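Local atomic coordinates of putative C39-like peptidase (Bacillus anthracis, PDB entry 3ERV), a protein that is of unconfirmed function but probably cleaves peptide bonds as a membrane-associated cysteine peptidase of the C39-like family, in the papain-like clan. Residues 53-58 against 69-74; 106-111 against 171-176; 151-156 against 190-195. All blocks are in the same frame, centred on the assembly; numbering follows the deposited sequence.

Contact 1: 53-58 against 69-74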
loop_
_atom_site.group_PDB
_atom_site.type_symbol
_atom_site.label_atom_id
_atom_site.label_comp_id
_atom_site.label_asym_id
_atom_site.label_seq_id
_atom_site.Cartn_x
_atom_site.Cartn_y
_atom_site.Cartn_z
ATOM N N THR A 53 0.303 5.743 5.517
ATOM C CA THR A 53 1.674 6.025 5.961
ATOM C C THR A 53 2.686 5.761 4.841
ATOM O O THR A 53 3.616 6.561 4.675
ATOM C CB THR A 53 2.037 5.253 7.270
ATOM O OG1 THR A 53 1.101 5.603 8.299
ATOM C CG2 THR A 53 3.422 5.635 7.756
ATOM N N SER A 54 2.514 4.646 4.090
ATOM C CA SER A 54 3.307 4.355 2.876
ATOM C C SER A 54 3.119 5.430 1.785
ATOM O O SER A 54 4.075 5.873 1.110
ATOM C CB SER A 54 2.908 2.990 2.276
ATOM O OG SER A 54 3.184 1.885 3.176
ATOM N N LEU A 55 1.866 5.822 1.610
ATOM C CA LEU A 55 1.554 6.890 0.723
ATOM C C LEU A 55 2.256 8.182 1.165
ATOM O O LEU A 55 2.798 8.869 0.321
ATOM C CB LEU A 55 0.028 7.096 0.579
ATOM C CG LEU A 55 -0.279 8.198 -0.469
ATOM C CD1 LEU A 55 0.198 7.787 -1.891
ATOM C CD2 LEU A 55 -1.801 8.587 -0.459
ATOM N N ALA A 56 2.269 8.490 2.465
ATOM C CA ALA A 56 2.974 9.669 2.945
ATOM C C ALA A 56 4.482 9.696 2.591
ATOM O O ALA A 56 4.993 10.671 2.018
ATOM C CB ALA A 56 2.718 9.886 4.475
ATOM N N MET A 57 5.163 8.592 2.838
ATOM C CA MET A 57 6.574 8.428 2.435
ATOM C C MET A 57 6.782 8.666 0.930
ATOM O O MET A 57 7.750 9.346 0.522
ATOM C CB MET A 57 7.080 7.001 2.791
ATOM C CG MET A 57 7.381 6.749 4.308
ATOM S SD MET A 57 8.068 5.075 4.746
ATOM C CE MET A 57 6.576 4.154 5.123
ATOM N N MET A 58 5.903 8.098 0.104
ATOM C CA MET A 58 5.980 8.258 -1.355
ATOM C C MET A 58 5.804 9.707 -1.749
ATOM O O MET A 58 6.623 10.263 -2.522
ATOM C CB MET A 58 4.897 7.396 -2.063
ATOM C CG MET A 58 5.000 7.210 -3.658
ATOM S SD MET A 58 3.453 6.833 -4.569
ATOM C CE MET A 58 2.771 8.512 -4.559
ATOM N N MET A 69 -1.128 11.959 9.161
ATOM C CA MET A 69 -2.383 12.343 9.812
ATOM C C MET A 69 -3.318 13.077 8.848
ATOM O O MET A 69 -4.551 12.911 8.873
ATOM C CB MET A 69 -2.124 13.217 11.072
ATOM C CG MET A 69 -1.173 12.545 12.157
ATOM S SD MET A 69 -1.876 10.977 12.706
ATOM C CE MET A 69 -3.538 11.546 13.174
ATOM N N LYS A 70 -2.751 13.921 7.998
ATOM C CA LYS A 70 -3.587 14.607 7.016
ATOM C C LYS A 70 -4.147 13.588 6.023
ATOM O O LYS A 70 -5.306 13.627 5.646
ATOM C CB LYS A 70 -2.782 15.711 6.293
ATOM C CG LYS A 70 -3.614 16.501 5.273
ATOM C CD LYS A 70 -3.273 18.024 5.382
ATOM C CE LYS A 70 -3.985 18.911 4.345
ATOM N NZ LYS A 70 -3.543 18.628 2.943
ATOM N N LEU A 71 -3.317 12.640 5.615
ATOM C CA LEU A 71 -3.754 11.636 4.652
ATOM C C LEU A 71 -4.813 10.710 5.273
ATOM O O LEU A 71 -5.761 10.245 4.575
ATOM C CB LEU A 71 -2.558 10.804 4.132
ATOM C CG LEU A 71 -1.536 11.647 3.339
ATOM C CD1 LEU A 71 -0.401 10.741 2.896
ATOM C CD2 LEU A 71 -2.185 12.310 2.104
ATOM N N ALA A 72 -4.628 10.429 6.566
ATOM C CA ALA A 72 -5.589 9.604 7.290
ATOM C C ALA A 72 -6.967 10.280 7.374
ATOM O O ALA A 72 -7.999 9.599 7.364
ATOM C CB ALA A 72 -5.091 9.288 8.659
ATOM N N ASN A 73 -7.002 11.606 7.473
ATOM C CA ASN A 73 -8.276 12.259 7.492
ATOM C C ASN A 73 -8.873 12.347 6.089
ATOM O O ASN A 73 -10.088 12.315 5.926
ATOM C CB ASN A 73 -8.164 13.649 8.119
ATOM C CG ASN A 73 -9.506 14.308 8.249
ATOM O OD1 ASN A 73 -9.693 15.423 7.827
ATOM N ND2 ASN A 73 -10.461 13.591 8.827
ATOM N N GLU A 74 -8.015 12.468 5.078
ATOM C CA GLU A 74 -8.465 12.718 3.703
ATOM C C GLU A 74 -8.881 11.505 2.895
ATOM O O GLU A 74 -9.630 11.634 1.945
ATOM C CB GLU A 74 -7.418 13.551 2.942
ATOM C CG GLU A 74 -7.388 15.024 3.457
ATOM C CD GLU A 74 -6.214 15.811 2.868
ATOM O OE1 GLU A 74 -5.326 15.188 2.230
ATOM O OE2 GLU A 74 -6.175 17.063 3.050
#
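Ala56 and Leu71 mark the place where two helical turns come together, their CA atoms 7.2 Å apart. Residues 53-58 are a middle piece of helix 50-61, and residues 69-74 run to the end of the short helix 68-74; only ten residues separate the two pieces. No hydrogen bond crosses between them, and the contact is apolar and buried.

Leu71 does nearly all the reaching. Its CG stands anti to its own carbonyl carbon (chi1 -64°), and an extended chi2 of 179° carries CD1 across to the other helix. There Leu71 CD1 lies 3.6 Å from CB of Ala56 and, closer still, 3.5 Å from the Ala56 backbone N, so one methyl is pressed against helix backbone as well as against a side chain. Leu55 adds a second, looser touch, its CG 4.2 Å from Leu71 CD1. On the outer side of the short helix, Lys70 NZ meets Glu74 OE2 at 3.1 Å in an i to i+4 salt bridge, weak as a hydrogen bond.

Helix 109-119 packs alongside both pieces: Leu115 and Ala116 touch Leu55, while Tyr119 touches Leu71 and hydrogen-bonds with Lys70 and Glu74. Elsewhere on helix 50-61, Ser54 and Met57 lean on Val181 of strand 177-185.

Contact 2: 106-111 against 171-176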
loop_
_atom_site.group_PDB
_atom_site.type_symbol
_atom_site.label_atom_id
_atom_site.label_comp_id
_atom_site.label_asym_id
_atom_site.label_seq_id
_atom_site.Cartn_x
_atom_site.Cartn_y
_atom_site.Cartn_z
ATOM N N GLY A 106 -8.859 -1.778 5.911
ATOM C CA GLY A 106 -7.794 -1.105 5.140
ATOM C C GLY A 106 -8.465 -0.535 3.912
ATOM O O GLY A 106 -9.703 -0.419 3.862
ATOM N N VAL A 107 -7.667 -0.209 2.909
ATOM C CA VAL A 107 -8.178 0.444 1.718
ATOM C C VAL A 107 -7.354 -0.099 0.565
ATOM O O VAL A 107 -6.173 -0.403 0.731
ATOM C CB VAL A 107 -8.068 2.000 1.815
ATOM C CG1 VAL A 107 -6.596 2.407 1.949
ATOM C CG2 VAL A 107 -8.674 2.655 0.574
ATOM N N TYR A 108 -7.972 -0.256 -0.598
ATOM C CA TYR A 108 -7.278 -0.834 -1.734
ATOM C C TYR A 108 -6.804 0.273 -2.692
ATOM O O TYR A 108 -6.892 1.457 -2.394
ATOM C CB TYR A 108 -8.154 -1.894 -2.417
ATOM C CG TYR A 108 -8.169 -3.245 -1.701
ATOM C CD1 TYR A 108 -7.361 -3.460 -0.575
ATOM C CD2 TYR A 108 -8.956 -4.334 -2.176
ATOM C CE1 TYR A 108 -7.338 -4.681 0.087
ATOM C CE2 TYR A 108 -8.933 -5.584 -1.516
ATOM C CZ TYR A 108 -8.104 -5.746 -0.376
ATOM O OH TYR A 108 -8.029 -6.954 0.336
ATOM N N HIS A 109 -6.293 -0.121 -3.850
ATOM C CA HIS A 109 -5.606 0.794 -4.716
ATOM C C HIS A 109 -6.477 1.960 -5.273
ATOM O O HIS A 109 -5.979 3.061 -5.455
ATOM C CB HIS A 109 -4.940 0.010 -5.860
ATOM C CG HIS A 109 -5.914 -0.493 -6.881
ATOM N ND1 HIS A 109 -6.211 0.210 -8.033
ATOM C CD2 HIS A 109 -6.687 -1.606 -6.909
ATOM C CE1 HIS A 109 -7.120 -0.457 -8.735
ATOM N NE2 HIS A 109 -7.420 -1.565 -8.075
ATOM N N GLY A 110 -7.761 1.737 -5.548
ATOM C CA GLY A 110 -8.564 2.813 -6.191
ATOM C C GLY A 110 -8.608 4.118 -5.384
ATOM O O GLY A 110 -8.136 5.202 -5.823
ATOM N N PRO A 111 -9.190 4.047 -4.192
ATOM C CA PRO A 111 -9.331 5.189 -3.277
ATOM C C PRO A 111 -7.940 5.692 -2.897
ATOM O O PRO A 111 -7.698 6.885 -2.769
ATOM C CB PRO A 111 -10.036 4.558 -2.042
ATOM C CG PRO A 111 -10.705 3.260 -2.603
ATOM C CD PRO A 111 -9.711 2.792 -3.632
ATOM N N VAL A 171 -15.466 -9.391 -2.254
ATOM C CA VAL A 171 -14.074 -9.045 -2.212
ATOM C C VAL A 171 -13.362 -9.978 -1.247
ATOM O O VAL A 171 -13.871 -10.293 -0.183
ATOM C CB VAL A 171 -13.814 -7.514 -1.890
ATOM C CG1 VAL A 171 -14.745 -7.024 -0.801
ATOM C CG2 VAL A 171 -12.355 -7.278 -1.445
ATOM N N SER A 172 -12.179 -10.419 -1.652
ATOM C CA SER A 172 -11.346 -11.240 -0.799
ATOM C C SER A 172 -10.484 -10.388 0.122
ATOM O O SER A 172 -9.778 -9.475 -0.339
ATOM C CB SER A 172 -10.474 -12.137 -1.652
ATOM O OG SER A 172 -11.328 -13.012 -2.374
ATOM N N ILE A 173 -10.602 -10.663 1.424
ATOM C CA ILE A 173 -9.854 -9.982 2.453
ATOM C C ILE A 173 -9.087 -10.981 3.334
ATOM O O ILE A 173 -9.439 -12.160 3.424
ATOM C CB ILE A 173 -10.782 -9.070 3.351
ATOM C CG1 ILE A 173 -11.648 -9.895 4.293
ATOM C CG2 ILE A 173 -11.594 -8.014 2.520
ATOM C CD1 ILE A 173 -11.047 -9.940 5.663
ATOM N N THR A 174 -7.990 -10.524 3.906
ATOM C CA THR A 174 -7.290 -11.268 4.906
ATOM C C THR A 174 -6.835 -10.275 5.960
ATOM O O THR A 174 -6.338 -9.217 5.602
ATOM C CB THR A 174 -6.037 -12.034 4.360
ATOM O OG1 THR A 174 -5.274 -12.477 5.486
ATOM C CG2 THR A 174 -5.132 -11.150 3.482
ATOM N N TYR A 175 -6.957 -10.631 7.244
ATOM C CA TYR A 175 -6.552 -9.710 8.307
ATOM C C TYR A 175 -5.042 -9.642 8.466
ATOM O O TYR A 175 -4.527 -9.053 9.398
ATOM C CB TYR A 175 -7.245 -10.061 9.619
ATOM C CG TYR A 175 -8.665 -10.567 9.412
ATOM C CD1 TYR A 175 -9.749 -9.682 9.330
ATOM C CD2 TYR A 175 -8.919 -11.948 9.298
ATOM C CE1 TYR A 175 -11.057 -10.156 9.150
ATOM C CE2 TYR A 175 -10.227 -12.449 9.126
ATOM C CZ TYR A 175 -11.286 -11.547 9.041
ATOM O OH TYR A 175 -12.568 -12.043 8.866
ATOM N N ASN A 176 -4.358 -10.266 7.535
ATOM C CA ASN A 176 -2.927 -10.159 7.325
ATOM C C ASN A 176 -2.608 -8.980 6.367
ATOM O O ASN A 176 -1.447 -8.728 6.083
ATOM C CB ASN A 176 -2.493 -11.438 6.532
ATOM C CG ASN A 176 -2.282 -12.631 7.408
ATOM O OD1 ASN A 176 -1.155 -12.890 7.828
ATOM N ND2 ASN A 176 -3.359 -13.390 7.689
#
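A buried tyrosine at a helix N-cap joins helix 109-119 to the two-stranded antiparallel hairpin of 162-166 and 169-173. Tyr108 occupies the N-cap position, and its ring reaches over to Val171, Ser172 and Ile173. With CG anti to the carbonyl carbon (chi1 -79°), the ring is sent away from the helix, and the phenol end arrives at the hairpin backbone.

Tyr108 OH lies 3.1 Å from Ser172 O, which sits at the ring edge, near its plane. Tyr108 OH also hydrogen-bonds with Tyr105 OH; the two phenols and the carbonyl form a small polar cluster within an otherwise apolar contact. One residue on, Ile173 CA is 4.1 Å from Tyr108 OH. Lower on the ring, Tyr108 CE2 packs 3.8 Å from Val171 CG2, the valine methyl that stands anti to its backbone N, and the two side chains meet at a slant.

Farther along the chain, Thr174 OG1 accepts from Asn176 N at 3.2 Å, an ST turn, and from Asn176 ND2 at 3.1 Å, the backbone bond being the straighter at 160° against 142°. Tyr105 OH also makes a weak hydrogen bond with Thr174 N. The contact as a whole is a tertiary tie between a helix start and a β-hairpin: the N-cap tyrosine of helix 109-119 brings its phenol to the backbone of strand 169-173.

Contact 3: 151-156 against 190-195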
loop_
_atom_site.group_PDB
_atom_site.type_symbol
_atom_site.label_atom_id
_atom_site.label_comp_id
_atom_site.label_asym_id
_atom_site.label_seq_id
_atom_site.Cartn_x
_atom_site.Cartn_y
_atom_site.Cartn_z
ATOM N N ALA A 151 1.201 -9.226 5.541
ATOM C CA ALA A 151 2.288 -8.978 6.496
ATOM C C ALA A 151 3.469 -9.987 6.462
ATOM O O ALA A 151 4.581 -9.645 6.914
ATOM C CB ALA A 151 1.723 -8.859 7.889
ATOM N N THR A 152 3.243 -11.200 5.918
ATOM C CA THR A 152 4.310 -12.226 5.844
ATOM C C THR A 152 5.158 -12.095 4.593
ATOM O O THR A 152 6.223 -12.714 4.489
ATOM C CB THR A 152 3.767 -13.696 5.795
ATOM O OG1 THR A 152 3.232 -13.972 4.493
ATOM C CG2 THR A 152 2.718 -13.951 6.869
ATOM N N PHE A 153 4.682 -11.318 3.623
ATOM C CA PHE A 153 5.406 -11.164 2.380
ATOM C C PHE A 153 5.611 -12.504 1.662
ATOM O O PHE A 153 6.562 -12.667 0.892
ATOM C CB PHE A 153 6.740 -10.478 2.630
ATOM C CG PHE A 153 6.613 -9.165 3.365
ATOM C CD1 PHE A 153 5.829 -8.128 2.842
ATOM C CD2 PHE A 153 7.262 -8.967 4.568
ATOM C CE1 PHE A 153 5.695 -6.940 3.526
ATOM C CE2 PHE A 153 7.136 -7.769 5.250
ATOM C CZ PHE A 153 6.338 -6.757 4.729
ATOM N N ALA A 154 4.712 -13.454 1.917
ATOM C CA ALA A 154 4.706 -14.718 1.187
ATOM C C ALA A 154 3.270 -15.097 0.916
ATOM O O ALA A 154 2.351 -14.634 1.613
ATOM C CB ALA A 154 5.439 -15.827 1.979
ATOM N N PRO A 155 3.061 -15.931 -0.114
ATOM C CA PRO A 155 1.702 -16.336 -0.479
ATOM C C PRO A 155 0.989 -17.009 0.706
ATOM O O PRO A 155 1.618 -17.692 1.558
ATOM C CB PRO A 155 1.923 -17.299 -1.648
ATOM C CG PRO A 155 3.267 -16.859 -2.228
ATOM C CD PRO A 155 4.082 -16.459 -1.036
ATOM N N LEU A 156 -0.309 -16.777 0.811
ATOM C CA LEU A 156 -1.030 -17.308 1.930
ATOM C C LEU A 156 -1.845 -18.455 1.409
ATOM O O LEU A 156 -2.276 -18.467 0.241
ATOM C CB LEU A 156 -1.957 -16.262 2.559
ATOM C CG LEU A 156 -1.319 -15.080 3.310
ATOM C CD1 LEU A 156 -2.362 -13.998 3.676
ATOM C CD2 LEU A 156 -0.520 -15.542 4.530
ATOM N N VAL A 190 13.910 -8.091 -2.243
ATOM C CA VAL A 190 13.414 -6.720 -2.421
ATOM C C VAL A 190 13.663 -5.977 -1.125
ATOM O O VAL A 190 13.846 -6.601 -0.067
ATOM C CB VAL A 190 11.912 -6.597 -2.794
ATOM C CG1 VAL A 190 11.635 -7.234 -4.156
ATOM C CG2 VAL A 190 11.016 -7.159 -1.710
ATOM N N TYR A 191 13.685 -4.645 -1.233
ATOM C CA TYR A 191 13.947 -3.765 -0.109
ATOM C C TYR A 191 12.730 -2.846 0.087
ATOM O O TYR A 191 12.238 -2.242 -0.877
ATOM C CB TYR A 191 15.228 -2.960 -0.389
ATOM C CG TYR A 191 16.434 -3.864 -0.522
ATOM C CD1 TYR A 191 17.228 -4.156 0.586
ATOM C CD2 TYR A 191 16.766 -4.442 -1.745
ATOM C CE1 TYR A 191 18.327 -5.006 0.481
ATOM C CE2 TYR A 191 17.866 -5.300 -1.869
ATOM C CZ TYR A 191 18.639 -5.574 -0.752
ATOM O OH TYR A 191 19.732 -6.409 -0.856
ATOM N N ILE A 192 12.228 -2.758 1.315
ATOM C CA ILE A 192 11.014 -1.995 1.539
ATOM C C ILE A 192 11.128 -1.008 2.695
ATOM O O ILE A 192 12.034 -1.112 3.540
ATOM C CB ILE A 192 9.819 -2.934 1.799
ATOM C CG1 ILE A 192 10.046 -3.705 3.106
ATOM C CG2 ILE A 192 9.598 -3.888 0.600
ATOM C CD1 ILE A 192 8.953 -4.687 3.434
ATOM N N ARG A 193 10.195 -0.050 2.714
ATOM C CA ARG A 193 9.836 0.706 3.932
ATOM C C ARG A 193 8.521 0.125 4.461
ATOM O O ARG A 193 7.489 0.140 3.773
ATOM C CB ARG A 193 9.658 2.209 3.631
ATOM C CG ARG A 193 10.938 2.933 3.293
ATOM C CD ARG A 193 11.688 3.473 4.504
ATOM N NE ARG A 193 12.805 4.252 3.970
ATOM C CZ ARG A 193 14.057 3.834 3.868
ATOM N NH1 ARG A 193 14.395 2.620 4.342
ATOM N NH2 ARG A 193 14.971 4.644 3.306
ATOM N N ASP A 194 8.565 -0.408 5.674
ATOM C CA ASP A 194 7.401 -1.012 6.295
ATOM C C ASP A 194 6.962 -0.166 7.497
ATOM O O ASP A 194 7.688 -0.110 8.511
ATOM C CB ASP A 194 7.782 -2.416 6.749
ATOM C CG ASP A 194 6.611 -3.192 7.281
ATOM O OD1 ASP A 194 5.688 -2.585 7.887
ATOM O OD2 ASP A 194 6.625 -4.425 7.061
ATOM N N PRO A 195 5.778 0.489 7.395
ATOM C CA PRO A 195 5.308 1.425 8.423
ATOM C C PRO A 195 5.069 0.772 9.794
ATOM O O PRO A 195 4.874 1.479 10.777
ATOM C CB PRO A 195 3.990 1.998 7.844
ATOM C CG PRO A 195 3.564 1.030 6.775
ATOM C CD PRO A 195 4.801 0.305 6.290
#
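Phe153 reaches from the loop after strand 145-150 to Ile192 in strand 189-193 and to Asp194 just beyond it, where Asp194 belongs to a Cys-His-Asp arrangement with Cys50 and His178, consistent with the catalytic triad of a papain-like cysteine peptidase. The backbones stay well apart, the nearest CA pair, Phe153 and Val190, being 10.3 Å from each other, and the ring spans the gap.

From CB, which points toward the strand, the chain passes to CG, set anti to the carbonyl carbon at chi1 -54°. Over one face of the Phe153 ring lies Ala151 O, 3.5 Å above the plane and displaced toward the rim, an oxygen from the same loop. Farther out, Phe153 CE1 and CE2 each come 4.0 Å from Ile192 CD1. At the tip, Phe153 CZ is nearer, 3.6 Å from Ile192 CD1, which approaches obliquely. Ile192 comes from the opposite direction, its extended chi2 of -178° carrying CD1 out to the ring. Val180 of strand 177-185 touches both Phe153 and Asp194.

The aspartate meets the ring differently. Its carboxylate stands almost perpendicular to it, the planes 85° apart, and offers OD2 to the edge. The positive rim of the phenyl group would suit a carboxylate oxygen there, though no hydrogen bond is involved. The other oxygen, OD1, is hydrogen-bonded to His178 NE2 and to Leu196 N, and OD2 is the one turned to the ring edge. There, in the plane of the phenyl group, Asp194 OD2 lies 3.3 Å from Phe153 CZ and 3.8 Å from Phe153 CE2.

In the fold
The probable Cys-His-Asp site borders contacts 1 and 3: helix 50-61 supplies Cys50 one turn ahead of 53-58, and 190-195 supplies Asp194. The centres of contacts 1 and 3 are about 19 Å apart, on opposite sides of the centre of the chain, yet the contacts touch: Met57 SD lies 3.5 Å from Arg193 CB, and Thr53 CG2 lies 3.7 Å from Pro195 CB. Contact 2 joins contact 3 through the backbone, Asn176 O to Ala151 N at 2.7 Å, a probable hydrogen bond, and 171-176 leads straight into the strand that carries His178. Contacts 1 and 2 do not meet, their nearest atoms about 7 Å apart, but helix 109-119 runs from one to the other.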